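Local coordinates for protein putative ABC type-2 transporter (Thermotoga maritima MSB8, PDB 3CNI) that probably forms part of an ABC-2 type membrane transporter, of which this chain is one domain that binds calcium ions, at residues K55-I60 and G96-L101; A76-V81 and S100-L105. All coordinates share one frame; numbering follows the deposited sequence.

Contact 1 of 2, residues K55-I60 and G96-L101; sequences KAPAII and GTISSL. With CA (calcium ion), chain B.
The pyrrolidine ring of P57 and the side chain of I98 cross obliquely; the ring, puckered at CG, is the only ring in the contact, and it offers I98 a corner and not a face. That corner, CG, lies 3.9 Å from I98 CD1. The same methyl also rests on the neighbouring alanine, A58 CB to I98 CD1 being 4.1 Å. An isoleucine on a helix can thus serve several strand residues through its two branches. With I98 chi2 extended at 154°, CD1 is carried out to P57 and A58, while the shorter branch turns to the next inward-facing strand residue, I60 CD1 lying 4.3 Å from I98 CG2. No hydrogen bond crosses between K55-I60 and G96-L101. The next residue, S99, takes no part in this packing: its OG binds a calcium ion at 2.6 Å, and four waters and E146 complete its six ligands, so the helix that packs on the sheet also carries a metal site. Strand 58-62 runs between strands 12-17 and 76-84, whose V13 and W82 also touch I98. I59 packs instead on helix 44-54, and S100 OG of helix 89-107 is hydrogen-bonded to S100 OG of the second subunit.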
loop_
_atom_site.group_PDB
_atom_site.type_symbol
_atom_site.label_atom_id
_atom_site.label_comp_id
_atom_site.label_asym_id
_atom_site.label_seq_id
_atom_site.Cartn_x
_atom_site.Cartn_y
_atom_site.Cartn_z
ATOM N N LYS A 55 -17.963 5.823 -15.103
ATOM C CA LYS A 55 -16.770 5.053 -15.375
ATOM C C LYS A 55 -15.697 5.232 -14.285
ATOM O O LYS A 55 -14.495 5.337 -14.582
ATOM C CB LYS A 55 -16.171 5.363 -16.746
ATOM C CG LYS A 55 -17.200 5.261 -17.966
ATOM C CD LYS A 55 -17.682 3.831 -18.161
ATOM C CE LYS A 55 -18.944 3.759 -19.058
ATOM N N ALA A 56 -16.108 5.202 -13.012
ATOM C CA ALA A 56 -15.161 5.183 -11.879
ATOM C C ALA A 56 -14.526 3.816 -11.734
ATOM O O ALA A 56 -15.091 2.822 -12.182
ATOM C CB ALA A 56 -15.847 5.564 -10.611
ATOM N N PRO A 57 -13.310 3.755 -11.177
ATOM C CA PRO A 57 -12.562 2.500 -11.049
ATOM C C PRO A 57 -12.922 1.567 -9.859
ATOM O O PRO A 57 -12.620 0.404 -9.937
ATOM C CB PRO A 57 -11.079 2.963 -10.883
ATOM C CG PRO A 57 -11.235 4.347 -10.167
ATOM C CD PRO A 57 -12.566 4.917 -10.671
ATOM N N ALA A 58 -13.518 2.040 -8.767
ATOM C CA ALA A 58 -13.659 1.171 -7.593
ATOM C C ALA A 58 -14.831 1.525 -6.755
ATOM O O ALA A 58 -15.197 2.694 -6.658
ATOM C CB ALA A 58 -12.395 1.264 -6.727
ATOM N N ILE A 59 -15.384 0.489 -6.114
ATOM C CA ILE A 59 -16.273 0.603 -4.944
ATOM C C ILE A 59 -15.524 0.042 -3.754
ATOM O O ILE A 59 -14.998 -1.023 -3.842
ATOM C CB ILE A 59 -17.588 -0.239 -5.092
ATOM C CG1 ILE A 59 -18.307 0.081 -6.403
ATOM C CG2 ILE A 59 -18.495 -0.035 -3.883
ATOM C CD1 ILE A 59 -19.505 -0.804 -6.691
ATOM N N ILE A 60 -15.473 0.796 -2.659
ATOM C CA ILE A 60 -14.958 0.338 -1.357
ATOM C C ILE A 60 -16.132 -0.010 -0.432
ATOM O O ILE A 60 -17.038 0.760 -0.278
ATOM C CB ILE A 60 -14.023 1.411 -0.751
ATOM C CG1 ILE A 60 -12.744 1.513 -1.646
ATOM C CG2 ILE A 60 -13.632 1.053 0.614
ATOM C CD1 ILE A 60 -11.843 2.752 -1.380
ATOM N N GLY A 96 -2.793 1.930 -8.126
ATOM C CA GLY A 96 -1.757 2.414 -7.222
ATOM C C GLY A 96 -2.231 3.512 -6.296
ATOM O O GLY A 96 -1.903 3.537 -5.123
ATOM N N THR A 97 -2.991 4.447 -6.825
ATOM C CA THR A 97 -3.493 5.586 -6.008
ATOM C C THR A 97 -4.450 5.165 -4.935
ATOM O O THR A 97 -4.336 5.609 -3.836
ATOM C CB THR A 97 -4.168 6.697 -6.869
ATOM O OG1 THR A 97 -3.252 7.102 -7.858
ATOM C CG2 THR A 97 -4.445 7.898 -6.080
ATOM N N ILE A 98 -5.396 4.308 -5.260
ATOM C CA ILE A 98 -6.406 3.822 -4.277
ATOM C C ILE A 98 -5.729 2.921 -3.232
ATOM O O ILE A 98 -6.042 2.952 -2.033
ATOM C CB ILE A 98 -7.644 3.185 -5.008
ATOM C CG1 ILE A 98 -8.441 4.331 -5.645
ATOM C CG2 ILE A 98 -8.521 2.359 -4.133
ATOM C CD1 ILE A 98 -9.258 3.924 -6.867
ATOM N N SER A 99 -4.735 2.175 -3.665
ATOM C CA SER A 99 -4.016 1.328 -2.728
ATOM C C SER A 99 -3.318 2.166 -1.677
ATOM O O SER A 99 -3.258 1.848 -0.525
ATOM C CB SER A 99 -2.932 0.530 -3.424
ATOM O OG SER A 99 -3.523 -0.360 -4.277
ATOM N N SER A 100 -2.688 3.190 -2.167
ATOM C CA SER A 100 -2.048 4.213 -1.361
ATOM C C SER A 100 -3.029 4.826 -0.372
ATOM O O SER A 100 -2.716 5.105 0.788
ATOM C CB SER A 100 -1.527 5.264 -2.309
ATOM O OG SER A 100 -0.848 6.222 -1.611
ATOM N N LEU A 101 -4.257 5.004 -0.826
ATOM C CA LEU A 101 -5.305 5.589 0.044
ATOM C C LEU A 101 -5.738 4.622 1.147
ATOM O O LEU A 101 -6.018 5.035 2.245
ATOM C CB LEU A 101 -6.528 6.074 -0.778
ATOM C CG LEU A 101 -6.216 7.135 -1.848
ATOM C CD1 LEU A 101 -7.473 7.495 -2.631
ATOM C CD2 LEU A 101 -5.568 8.367 -1.249
HETATM CA CA CA B . -2.661 -2.723 -4.736
HETATM O O HOH W 1 -3.420 -2.609 -2.507
HETATM O O HOH W 2 -4.782 -3.534 -5.809
HETATM O O HOH W 3 -0.481 -3.009 -3.827
HETATM O O HOH W 4 -1.306 -1.120 -5.749
#

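Contact 2 of 2, residues A76-V81 and S100-L105; sequences ARLEIV and SLIESL
L78 and I102 reach toward each other tip to tip, L78 CD2 standing 4.1 Å from I102 CD1. I102 also slides past I80 in the opposite direction, bringing its CG1 to 4.2 Å from I80 CD1. One helix residue therefore lies against two alternate strand residues, and this is the closer part of the contact. For L78, chi1 of -171° sets CG opposite the backbone N and sends the branch out toward I102. L105, a turn further along, packs more loosely, its CD2 being 4.5 Å from L78 CD2. The strand and helix segments run nearly antiparallel, at 162°, and their axes lie 12.0 Å apart, a gap filled by aliphatic side chains from both, with I60 and L31 alongside. The charged side chains lie on other sides of the two elements. R77, modelled as far as NE, forms a salt bridge with E79, R77 NE to E79 OE2 being 2.8 Å, and E79 OE1 is hydrogen-bonded to H132. On the helix, E103 forms a salt bridge with K106 and packs on S99 of the second subunit. With no hydrogen bond across it, the contact rests on the fit of buried hydrocarbon, and the charged groups take no part in joining strand to helix.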
loop_
_atom_site.group_PDB
_atom_site.type_symbol
_atom_site.label_atom_id
_atom_site.label_comp_id
_atom_site.label_asym_id
_atom_site.label_seq_id
_atom_site.Cartn_x
_atom_site.Cartn_y
_atom_site.Cartn_z
ATOM N N ALA A 76 -10.519 -5.943 10.624
ATOM C CA ALA A 76 -11.801 -5.689 10.009
ATOM C C ALA A 76 -11.627 -5.936 8.524
ATOM O O ALA A 76 -10.556 -5.682 7.951
ATOM C CB ALA A 76 -12.259 -4.286 10.277
ATOM N N ARG A 77 -12.697 -6.412 7.923
ATOM C CA ARG A 77 -12.751 -6.717 6.503
ATOM C C ARG A 77 -13.102 -5.472 5.724
ATOM O O ARG A 77 -14.005 -4.728 6.059
ATOM C CB ARG A 77 -13.803 -7.831 6.236
ATOM C CG ARG A 77 -13.788 -8.443 4.810
ATOM C CD ARG A 77 -14.928 -9.484 4.665
ATOM N NE ARG A 77 -14.720 -10.499 3.601
ATOM N N LEU A 78 -12.313 -5.209 4.711
ATOM C CA LEU A 78 -12.610 -4.127 3.785
ATOM C C LEU A 78 -12.535 -4.690 2.348
ATOM O O LEU A 78 -11.528 -5.288 1.971
ATOM C CB LEU A 78 -11.652 -2.950 4.001
ATOM C CG LEU A 78 -11.956 -1.647 3.264
ATOM C CD1 LEU A 78 -12.816 -0.751 4.076
ATOM C CD2 LEU A 78 -10.690 -0.874 2.871
ATOM N N GLU A 79 -13.611 -4.532 1.565
ATOM C CA GLU A 79 -13.583 -5.008 0.175
ATOM C C GLU A 79 -13.516 -3.870 -0.802
ATOM O O GLU A 79 -14.062 -2.770 -0.599
ATOM C CB GLU A 79 -14.766 -5.906 -0.138
ATOM C CG GLU A 79 -15.330 -6.687 1.058
ATOM C CD GLU A 79 -15.853 -8.070 0.725
ATOM O OE1 GLU A 79 -16.163 -8.341 -0.473
ATOM O OE2 GLU A 79 -15.964 -8.902 1.689
ATOM N N ILE A 80 -12.764 -4.149 -1.860
ATOM C CA ILE A 80 -12.659 -3.271 -3.038
ATOM C C ILE A 80 -13.110 -4.065 -4.216
ATOM O O ILE A 80 -12.613 -5.157 -4.436
ATOM C CB ILE A 80 -11.204 -2.732 -3.310
ATOM C CG1 ILE A 80 -10.531 -2.323 -1.976
ATOM C CG2 ILE A 80 -11.236 -1.595 -4.320
ATOM C CD1 ILE A 80 -8.986 -2.304 -1.947
ATOM N N VAL A 81 -14.106 -3.536 -4.928
ATOM C CA VAL A 81 -14.517 -4.054 -6.240
ATOM C C VAL A 81 -13.995 -3.094 -7.291
ATOM O O VAL A 81 -14.314 -1.903 -7.288
ATOM C CB VAL A 81 -16.063 -4.185 -6.374
ATOM C CG1 VAL A 81 -16.440 -4.969 -7.617
ATOM C CG2 VAL A 81 -16.646 -4.830 -5.102
ATOM N N SER A 100 -2.688 3.190 -2.167
ATOM C CA SER A 100 -2.048 4.213 -1.361
ATOM C C SER A 100 -3.029 4.826 -0.372
ATOM O O SER A 100 -2.716 5.105 0.788
ATOM C CB SER A 100 -1.527 5.264 -2.309
ATOM O OG SER A 100 -0.848 6.222 -1.611
ATOM N N LEU A 101 -4.257 5.004 -0.826
ATOM C CA LEU A 101 -5.305 5.589 0.044
ATOM C C LEU A 101 -5.738 4.622 1.147
ATOM O O LEU A 101 -6.018 5.035 2.245
ATOM C CB LEU A 101 -6.528 6.074 -0.778
ATOM C CG LEU A 101 -6.216 7.135 -1.848
ATOM C CD1 LEU A 101 -7.473 7.495 -2.631
ATOM C CD2 LEU A 101 -5.568 8.367 -1.249
ATOM N N ILE A 102 -5.782 3.331 0.860
ATOM C CA ILE A 102 -6.130 2.339 1.856
ATOM C C ILE A 102 -5.038 2.315 2.968
ATOM O O ILE A 102 -5.317 2.128 4.168
ATOM C CB ILE A 102 -6.294 0.921 1.214
ATOM C CG1 ILE A 102 -7.494 0.889 0.251
ATOM C CG2 ILE A 102 -6.428 -0.130 2.275
ATOM C CD1 ILE A 102 -8.565 1.832 0.649
ATOM N N GLU A 103 -3.786 2.489 2.561
ATOM C CA GLU A 103 -2.660 2.512 3.551
ATOM C C GLU A 103 -2.900 3.674 4.438
ATOM O O GLU A 103 -2.798 3.617 5.666
ATOM C CB GLU A 103 -1.297 2.639 2.878
ATOM C CG GLU A 103 -0.873 1.417 2.144
ATOM C CD GLU A 103 -0.681 0.221 3.057
ATOM O OE1 GLU A 103 -0.612 0.398 4.299
ATOM O OE2 GLU A 103 -0.608 -0.902 2.539
ATOM N N SER A 104 -3.284 4.757 3.823
ATOM C CA SER A 104 -3.407 6.010 4.610
ATOM C C SER A 104 -4.565 5.936 5.617
ATOM O O SER A 104 -4.544 6.505 6.699
ATOM C CB SER A 104 -3.534 7.189 3.618
ATOM O OG SER A 104 -3.996 8.298 4.318
ATOM N N LEU A 105 -5.575 5.173 5.273
ATOM C CA LEU A 105 -6.737 4.973 6.129
ATOM C C LEU A 105 -6.356 4.226 7.413
ATOM O O LEU A 105 -6.890 4.433 8.505
ATOM C CB LEU A 105 -7.814 4.192 5.368
ATOM C CG LEU A 105 -8.990 3.708 6.223
ATOM C CD1 LEU A 105 -9.821 4.914 6.922
ATOM C CD2 LEU A 105 -9.850 2.733 5.421
#

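How the contacts relate
Both contacts seat helix 89-107 on one mixed sheet, contact 1 through strand 58-62 and contact 2 through its antiparallel neighbour 76-84. The two strands are themselves joined, I59 N lying 2.9 Å from V81 O in a probable hydrogen bond. Both contacts belong to the core and are aliphatic throughout, but contact 2 is the deeper: its centre is about 4 Å from that of the chain, against about 7 Å for contact 1, and all its touching residues are buried, whereas P57 is partly exposed. Contact 1 alone includes a calcium ligand, S99. They share S100 and L101, and along this common helix both also reach the second subunit, so one helix serves core and dimer interface alike.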